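Short-chain dehydrogenase/reductase SDR (Burkholderia phymatum, PDB 5IG2) binds NAD and is probably an oxidoreductase that uses this cofactor to act on the CH-OH group of its substrates. Local coordinates at residues 148-153 with 193-198. Sequence-based numbering, arbitrary orientation.
With NAD (nicotinamide-adenine-dinucleotide), chain F; ACT (acetate ion), chain G.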
loop_
_atom_site.group_PDB
_atom_site.type_symbol
_atom_site.label_atom_id
_atom_site.label_comp_id
_atom_site.label_asym_id
_atom_site.label_seq_id
_atom_site.Cartn_x
_atom_site.Cartn_y
_atom_site.Cartn_z
ATOM N N ASN B 148 -26.447 42.835 26.266
ATOM C CA ASN B 148 -27.441 41.877 26.736
ATOM C C ASN B 148 -27.841 40.961 25.590
ATOM O O ASN B 148 -28.214 41.438 24.511
ATOM C CB ASN B 148 -28.676 42.596 27.291
ATOM C CG ASN B 148 -28.359 43.421 28.517
ATOM O OD1 ASN B 148 -27.380 43.152 29.226
ATOM N ND2 ASN B 148 -29.182 44.431 28.779
ATOM N N THR B 149 -27.775 39.650 25.822
ATOM C CA THR B 149 -28.204 38.681 24.816
ATOM C C THR B 149 -29.705 38.462 24.938
ATOM O O THR B 149 -30.178 37.896 25.929
ATOM C CB THR B 149 -27.478 37.349 24.958
ATOM O OG1 THR B 149 -26.065 37.570 24.970
ATOM C CG2 THR B 149 -27.859 36.442 23.777
ATOM N N ALA B 150 -30.455 38.916 23.940
ATOM C CA ALA B 150 -31.858 38.530 23.859
ATOM C C ALA B 150 -31.952 37.363 22.879
ATOM O O ALA B 150 -31.397 36.289 23.138
ATOM C CB ALA B 150 -32.742 39.715 23.438
ATOM N N SER B 151 -32.597 37.581 21.734
ATOM C CA SER B 151 -32.858 36.541 20.745
ATOM C C SER B 151 -33.768 37.140 19.693
ATOM O O SER B 151 -34.402 38.163 19.961
ATOM C CB SER B 151 -33.537 35.319 21.378
ATOM O OG SER B 151 -34.003 34.426 20.382
ATOM N N VAL B 152 -33.870 36.524 18.512
ATOM C CA VAL B 152 -34.989 36.864 17.636
ATOM C C VAL B 152 -36.318 36.532 18.309
ATOM O O VAL B 152 -37.354 37.099 17.939
ATOM C CB VAL B 152 -34.878 36.162 16.262
ATOM C CG1 VAL B 152 -33.586 36.569 15.565
ATOM C CG2 VAL B 152 -34.985 34.641 16.404
ATOM N N ALA B 153 -36.317 35.636 19.308
ATOM C CA ALA B 153 -37.523 35.389 20.101
ATOM C C ALA B 153 -37.917 36.577 20.974
ATOM O O ALA B 153 -38.990 36.540 21.591
ATOM C CB ALA B 153 -37.344 34.166 20.998
ATOM N N LEU B 193 -27.759 45.323 22.107
ATOM C CA LEU B 193 -28.780 44.296 22.240
ATOM C C LEU B 193 -28.529 43.243 21.168
ATOM O O LEU B 193 -28.674 43.529 19.975
ATOM C CB LEU B 193 -30.176 44.912 22.101
ATOM C CG LEU B 193 -31.391 43.968 22.101
ATOM C CD1 LEU B 193 -31.499 43.210 23.428
ATOM C CD2 LEU B 193 -32.675 44.738 21.781
ATOM N N LEU B 194 -28.187 42.024 21.589
ATOM C CA LEU B 194 -27.842 40.938 20.673
ATOM C C LEU B 194 -29.049 40.023 20.456
ATOM O O LEU B 194 -29.571 39.443 21.417
ATOM C CB LEU B 194 -26.654 40.148 21.220
ATOM C CG LEU B 194 -26.223 38.906 20.446
ATOM C CD1 LEU B 194 -25.770 39.287 19.043
ATOM C CD2 LEU B 194 -25.107 38.200 21.193
ATOM N N CYS B 195 -29.471 39.868 19.192
ATOM C CA CYS B 195 -30.684 39.119 18.835
ATOM C C CYS B 195 -30.411 38.072 17.760
ATOM O O CYS B 195 -30.775 38.259 16.586
ATOM C CB CYS B 195 -31.783 40.070 18.358
ATOM S SG CYS B 195 -32.322 41.282 19.600
ATOM N N PRO B 196 -29.801 36.944 18.124
ATOM C CA PRO B 196 -29.485 35.912 17.133
ATOM C C PRO B 196 -30.650 34.969 16.878
ATOM O O PRO B 196 -31.564 34.828 17.690
ATOM C CB PRO B 196 -28.321 35.140 17.779
ATOM C CG PRO B 196 -27.955 35.911 19.019
ATOM C CD PRO B 196 -29.188 36.644 19.422
ATOM N N ALA B 197 -30.595 34.327 15.705
ATOM C CA ALA B 197 -31.422 33.166 15.413
ATOM C C ALA B 197 -30.660 31.912 15.842
ATOM O O ALA B 197 -29.636 31.987 16.526
ATOM C CB ALA B 197 -31.808 33.137 13.936
ATOM N N PHE B 198 -31.140 30.740 15.440
ATOM C CA PHE B 198 -30.595 29.497 15.984
ATOM C C PHE B 198 -29.121 29.321 15.623
ATOM O O PHE B 198 -28.728 29.486 14.465
ATOM C CB PHE B 198 -31.401 28.304 15.475
ATOM C CG PHE B 198 -32.864 28.401 15.761
ATOM C CD1 PHE B 198 -33.340 28.251 17.051
ATOM C CD2 PHE B 198 -33.768 28.637 14.735
ATOM C CE1 PHE B 198 -34.689 28.335 17.312
ATOM C CE2 PHE B 198 -35.106 28.719 14.990
ATOM C CZ PHE B 198 -35.573 28.570 16.281
HETATM P PA NAD F . -25.472 27.481 26.092
HETATM O O1A NAD F . -26.264 26.468 26.821
HETATM O O2A NAD F . -24.392 26.878 25.180
HETATM O O5B NAD F . -24.791 28.562 27.042
HETATM C C5B NAD F . -25.546 29.211 28.083
HETATM C C4B NAD F . -24.762 29.052 29.356
HETATM O O4B NAD F . -25.461 29.717 30.432
HETATM C C3B NAD F . -24.524 27.602 29.815
HETATM O O3B NAD F . -23.138 27.333 29.990
HETATM C C2B NAD F . -25.270 27.518 31.156
HETATM O O2B NAD F . -24.606 26.684 32.098
HETATM C C1B NAD F . -25.234 28.970 31.607
HETATM N N9A NAD F . -26.248 29.318 32.595
HETATM C C8A NAD F . -27.552 28.900 32.635
HETATM N N7A NAD F . -28.202 29.279 33.709
HETATM C C5A NAD F . -27.260 30.004 34.424
HETATM C C6A NAD F . -27.315 30.665 35.664
HETATM N N6A NAD F . -28.374 30.629 36.478
HETATM N N1A NAD F . -26.211 31.330 36.071
HETATM C C2A NAD F . -25.124 31.310 35.290
HETATM N N3A NAD F . -24.944 30.698 34.114
HETATM C C4A NAD F . -26.056 30.053 33.738
HETATM O O3 NAD F . -26.440 28.382 25.210
HETATM P PN NAD F . -26.189 29.720 24.373
HETATM O O1N NAD F . -24.733 29.990 24.266
HETATM O O2N NAD F . -26.991 29.600 23.135
HETATM O O5D NAD F . -26.887 30.767 25.348
HETATM C C5D NAD F . -26.387 32.114 25.489
HETATM C C4D NAD F . -27.540 33.067 25.289
HETATM O O4D NAD F . -27.927 33.102 23.894
HETATM C C3D NAD F . -28.814 32.739 26.078
HETATM O O3D NAD F . -29.336 33.931 26.653
HETATM C C2D NAD F . -29.765 32.228 24.994
HETATM O O2D NAD F . -31.120 32.444 25.368
HETATM C C1D NAD F . -29.325 33.112 23.837
HETATM N N1N NAD F . -29.758 32.674 22.424
HETATM C C2N NAD F . -29.348 31.478 21.962
HETATM C C3N NAD F . -29.687 31.077 20.682
HETATM C C7N NAD F . -29.145 29.839 20.039
HETATM O O7N NAD F . -29.727 29.365 19.051
HETATM N N7N NAD F . -28.127 29.229 20.623
HETATM C C4N NAD F . -30.443 31.937 19.895
HETATM C C5N NAD F . -30.835 33.169 20.391
HETATM C C6N NAD F . -30.486 33.521 21.670
HETATM C C ACT G . -33.621 30.964 20.274
HETATM O O ACT G . -34.125 31.121 19.133
HETATM O OXT ACT G . -33.519 31.994 20.981
HETATM C CH3 ACT G . -33.147 29.630 20.775
#
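Val152 settles on the backbone of Pro196 just where two neighbouring strands of a Rossmann-fold sheet, 144-149 and 189-194, run out beside the nicotinamide of NAD. The two strands belong to a right-handed beta-alpha-beta crossover through helix 162-185, and their parallel pairing ends with Leu194: its N donates an almost straight bond (177°) to Asn148 O, and its O takes Ala150 N at 2.7 Å. Beyond that the chains continue as loops, and a third bond holds them together, Val152 N to Pro196 O at 3.0 Å, with the donor standing 44° out of the carbonyl plane. Anti to the carbonyl carbon (chi1 -60°) and so beside that bonded N, Val152 CG1 lies 3.4 Å from both Cys195 O and Pro196 O and touches Ala197 CB, with CG2 a little farther from Pro196 O.

Within the sheet, Leu194 and Thr149 extend side by side, Leu194 CD2 coming to 3.9 Å from Thr149 OG1. That hydroxyl is hydrogen-bonded to Asn98, while Thr149 CG2, anti to the backbone N, touches the nicotinamide ribose at NAD O4D. The Leu194 side chain packs on helix 242-254. Asn148 and Leu193 occupy the sheet's other face, where Leu193 CD1 meets Ala150 CB.

Both loops border the nicotinamide: Pro196 O lies 3.3 Å from NAD C5N, and Ala150 O 3.3 Å from NAD C6N. Lys168, an NAD-binding residue, bonds to Thr149 O. Ser151, Tyr164 and Lys168 are consistent with the serine, tyrosine and lysine of the classical SDR active site. The serine hydroxyl forms an ST turn by accepting Ala153 N, and donates to OXT of an acetate, probably from the crystallisation liquor, with Ser151 OG 2.6 Å from that oxygen.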